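Local coordinates for protein argonaute (Aquifex aeolicus, PDB 1YVU) that uses short single-stranded DNA guides to bind complementary RNA targets and cleaves them, with divalent metal ions as cofactor, at residues A[197-202]-A[240-245]. Sequence-based numbering, arbitrary orientation.
Sequences QDVFKA and FLVVLE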
ATOM      1  N   GLN A 197      10.117  16.232  -5.673  1.00 65.87           N
ATOM      2  CA  GLN A 197      11.508  15.917  -5.981  1.00 72.36           C
ATOM      3  C   GLN A 197      12.398  17.169  -6.005  1.00 72.65           C
ATOM      4  O   GLN A 197      13.421  17.213  -5.302  1.00 70.57           O
ATOM      5  CB  GLN A 197      11.607  15.158  -7.317  1.00 79.35           C
ATOM      6  CG  GLN A 197      13.025  14.649  -7.615  1.00 89.88           C
ATOM      7  CD  GLN A 197      13.162  13.827  -8.885  1.00 94.91           C
ATOM      8  OE1 GLN A 197      12.186  13.535  -9.607  1.00 94.64           O
ATOM      9  NE2 GLN A 197      14.398  13.438  -9.161  1.00 94.91           N
ATOM     10  N   ASP A 198      12.010  18.152  -6.831  1.00 74.21           N
ATOM     11  CA  ASP A 198      12.740  19.423  -7.011  1.00 74.01           C
ATOM     12  C   ASP A 198      11.834  20.657  -7.034  1.00 69.81           C
ATOM     13  O   ASP A 198      10.745  20.627  -7.615  1.00 67.29           O
ATOM     14  CB  ASP A 198      13.531  19.404  -8.331  1.00 78.67           C
ATOM     15  CG  ASP A 198      15.035  19.188  -8.138  1.00 82.61           C
ATOM     16  OD1 ASP A 198      15.480  18.711  -7.065  1.00 78.03           O
ATOM     17  OD2 ASP A 198      15.779  19.493  -9.096  1.00 84.60           O
ATOM     18  N   VAL A 199      12.307  21.732  -6.395  1.00 66.04           N
ATOM     19  CA  VAL A 199      11.609  23.018  -6.346  1.00 56.71           C
ATOM     20  C   VAL A 199      12.572  24.093  -6.837  1.00 57.71           C
ATOM     21  O   VAL A 199      13.759  24.117  -6.459  1.00 58.32           O
ATOM     22  CB  VAL A 199      11.090  23.394  -4.904  1.00 55.17           C
ATOM     23  CG1 VAL A 199      10.512  24.804  -4.875  1.00 49.99           C
ATOM     24  CG2 VAL A 199       9.990  22.459  -4.465  1.00 53.49           C
ATOM     25  N   PHE A 200      12.051  24.940  -7.723  1.00 57.34           N
ATOM     26  CA  PHE A 200      12.795  26.063  -8.271  1.00 55.74           C
ATOM     27  C   PHE A 200      11.850  27.218  -8.613  1.00 55.47           C
ATOM     28  O   PHE A 200      10.643  27.016  -8.732  1.00 54.31           O
ATOM     29  CB  PHE A 200      13.679  25.637  -9.466  1.00 62.75           C
ATOM     30  CG  PHE A 200      12.925  25.253 -10.706  1.00 60.00           C
ATOM     31  CD1 PHE A 200      12.751  26.192 -11.753  1.00 61.35           C
ATOM     32  CD2 PHE A 200      12.427  23.946 -10.867  1.00 61.87           C
ATOM     33  CE1 PHE A 200      12.089  25.836 -12.954  1.00 66.13           C
ATOM     34  CE2 PHE A 200      11.759  23.564 -12.068  1.00 64.32           C
ATOM     35  CZ  PHE A 200      11.591  24.511 -13.116  1.00 62.14           C
ATOM     36  N   LYS A 201      12.416  28.417  -8.754  1.00 53.86           N
ATOM     37  CA  LYS A 201      11.668  29.633  -9.069  1.00 51.74           C
ATOM     38  C   LYS A 201      11.227  29.716 -10.532  1.00 51.29           C
ATOM     39  O   LYS A 201      11.896  29.182 -11.428  1.00 49.43           O
ATOM     40  CB  LYS A 201      12.500  30.872  -8.710  1.00 53.65           C
ATOM     41  CG  LYS A 201      12.839  31.007  -7.237  1.00 58.80           C
ATOM     42  CD  LYS A 201      13.900  32.075  -6.982  1.00 59.26           C
ATOM     43  CE  LYS A 201      14.551  31.884  -5.602  1.00 61.11           C
ATOM     44  NZ  LYS A 201      15.885  32.555  -5.450  1.00 61.00           N
ATOM     45  N   ALA A 202      10.102  30.399 -10.758  1.00 49.76           N
ATOM     46  CA  ALA A 202       9.535  30.578 -12.089  1.00 48.84           C
ATOM     47  C   ALA A 202      10.206  31.711 -12.848  1.00 48.76           C
ATOM     48  O   ALA A 202      10.058  31.812 -14.072  1.00 44.04           O
ATOM     49  CB  ALA A 202       8.061  30.795 -12.000  1.00 43.36           C
ATOM     50  N   PHE A 240       6.793  29.375  -7.827  1.00 29.07           N
ATOM     51  CA  PHE A 240       7.652  28.218  -7.885  1.00 29.54           C
ATOM     52  C   PHE A 240       7.046  27.148  -8.769  1.00 29.55           C
ATOM     53  O   PHE A 240       5.824  27.070  -8.982  1.00 26.89           O
ATOM     54  CB  PHE A 240       7.854  27.608  -6.505  1.00 27.61           C
ATOM     55  CG  PHE A 240       8.510  28.510  -5.520  1.00 29.22           C
ATOM     56  CD1 PHE A 240       7.777  29.026  -4.432  1.00 27.53           C
ATOM     57  CD2 PHE A 240       9.885  28.775  -5.602  1.00 27.76           C
ATOM     58  CE1 PHE A 240       8.407  29.793  -3.412  1.00 32.24           C
ATOM     59  CE2 PHE A 240      10.544  29.536  -4.599  1.00 33.47           C
ATOM     60  CZ  PHE A 240       9.801  30.049  -3.494  1.00 36.29           C
ATOM     61  N   LEU A 241       7.937  26.367  -9.356  1.00 27.24           N
ATOM     62  CA  LEU A 241       7.542  25.261 -10.192  1.00 28.63           C
ATOM     63  C   LEU A 241       8.135  24.095  -9.473  1.00 30.14           C
ATOM     64  O   LEU A 241       9.239  24.173  -8.928  1.00 25.90           O
ATOM     65  CB  LEU A 241       8.088  25.371 -11.614  1.00 21.53           C
ATOM     66  CG  LEU A 241       7.753  26.648 -12.385  1.00 26.19           C
ATOM     67  CD1 LEU A 241       8.300  26.600 -13.766  1.00 25.07           C
ATOM     68  CD2 LEU A 241       6.280  26.866 -12.423  1.00 27.89           C
ATOM     69  N   VAL A 242       7.306  23.064  -9.368  1.00 31.68           N
ATOM     70  CA  VAL A 242       7.621  21.830  -8.665  1.00 36.26           C
ATOM     71  C   VAL A 242       7.670  20.641  -9.612  1.00 35.89           C
ATOM     72  O   VAL A 242       6.734  20.405 -10.387  1.00 38.25           O
ATOM     73  CB  VAL A 242       6.544  21.562  -7.573  1.00 34.45           C
ATOM     74  CG1 VAL A 242       6.914  20.354  -6.722  1.00 25.99           C
ATOM     75  CG2 VAL A 242       6.324  22.828  -6.691  1.00 30.50           C
ATOM     76  N   VAL A 243       8.769  19.890  -9.525  1.00 39.47           N
ATOM     77  CA  VAL A 243       8.964  18.690 -10.342  1.00 41.80           C
ATOM     78  C   VAL A 243       8.652  17.472  -9.462  1.00 42.07           C
ATOM     79  O   VAL A 243       9.194  17.324  -8.360  1.00 40.37           O
ATOM     80  CB  VAL A 243      10.411  18.587 -10.928  1.00 33.32           C
ATOM     81  CG1 VAL A 243      10.486  17.453 -11.967  1.00 27.38           C
ATOM     82  CG2 VAL A 243      10.820  19.900 -11.570  1.00 29.81           C
ATOM     83  N   LEU A 244       7.733  16.639  -9.937  1.00 49.06           N
ATOM     84  CA  LEU A 244       7.330  15.449  -9.207  1.00 56.47           C
ATOM     85  C   LEU A 244       8.044  14.170  -9.664  1.00 61.01           C
ATOM     86  O   LEU A 244       8.703  14.163 -10.708  1.00 62.68           O
ATOM     87  CB  LEU A 244       5.803  15.308  -9.221  1.00 59.70           C
ATOM     88  CG  LEU A 244       4.977  16.503  -8.699  1.00 57.85           C
ATOM     89  CD1 LEU A 244       3.508  16.130  -8.630  1.00 57.85           C
ATOM     90  CD2 LEU A 244       5.427  16.948  -7.326  1.00 54.03           C
ATOM     91  N   GLU A 245       7.911  13.112  -8.856  1.00 67.67           N
ATOM     92  CA  GLU A 245       8.559  11.804  -9.040  1.00 74.55           C
ATOM     93  C   GLU A 245       8.771  11.222 -10.425  1.00 76.56           C
ATOM     94  O   GLU A 245       9.920  11.059 -10.876  1.00 75.36           O
ATOM     95  CB  GLU A 245       7.907  10.741  -8.156  1.00 77.38           C
ATOM     96  CG  GLU A 245       6.431  10.932  -7.828  1.00 82.80           C
ATOM     97  CD  GLU A 245       5.959  10.018  -6.696  1.00 92.02           C
ATOM     98  OE1 GLU A 245       6.765   9.628  -5.802  1.00 86.76           O
ATOM     99  OE2 GLU A 245       4.750   9.709  -6.697  1.00 93.53           O
TER
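Gln197 and Asp198 both face Val243 in a classic beta bulge: Val243 O accepts Gln197 N at 3.0 Å and, more weakly, Asp198 N at 3.3 Å. Beyond it the strands run antiparallel in regular register. Val243 N gives Asp198 O a nearly straight bond of 2.8 Å, in the carbonyl plane, and Phe200 and Leu241 exchange two more backbone bonds. With CG set between its backbone N and carbonyl carbon (chi1 69°), the Phe200 ring leans over the neighbouring strand. Leu241 CB lies over one face of this ring in a CH-pi contact, 4.2 Å from the centroid, while Val243 CG2 meets the ring edge in plane, 3.8 Å from Phe200 CE2. With an alanine here, Leu241 CB would probably lose the ring face it packs against and Val243 CG2 its neighbour at the edge. Leu241 also touches Trp226 and Leu229 of helix 220-231. On the other face of the sheet, Val199 CG1 approaches Phe240 CD2 at 4.1 Å; helix 169-175 packs there through Leu173. Lys201 CG runs beside Phe240, 3.8 Å from its CE2. Strands 194-201 and 240-244 are neighbouring inner strands of the PAZ domain's five-stranded antiparallel sheet; backbone bonds fix their register, and apolar contacts on both faces join them to flanking helices.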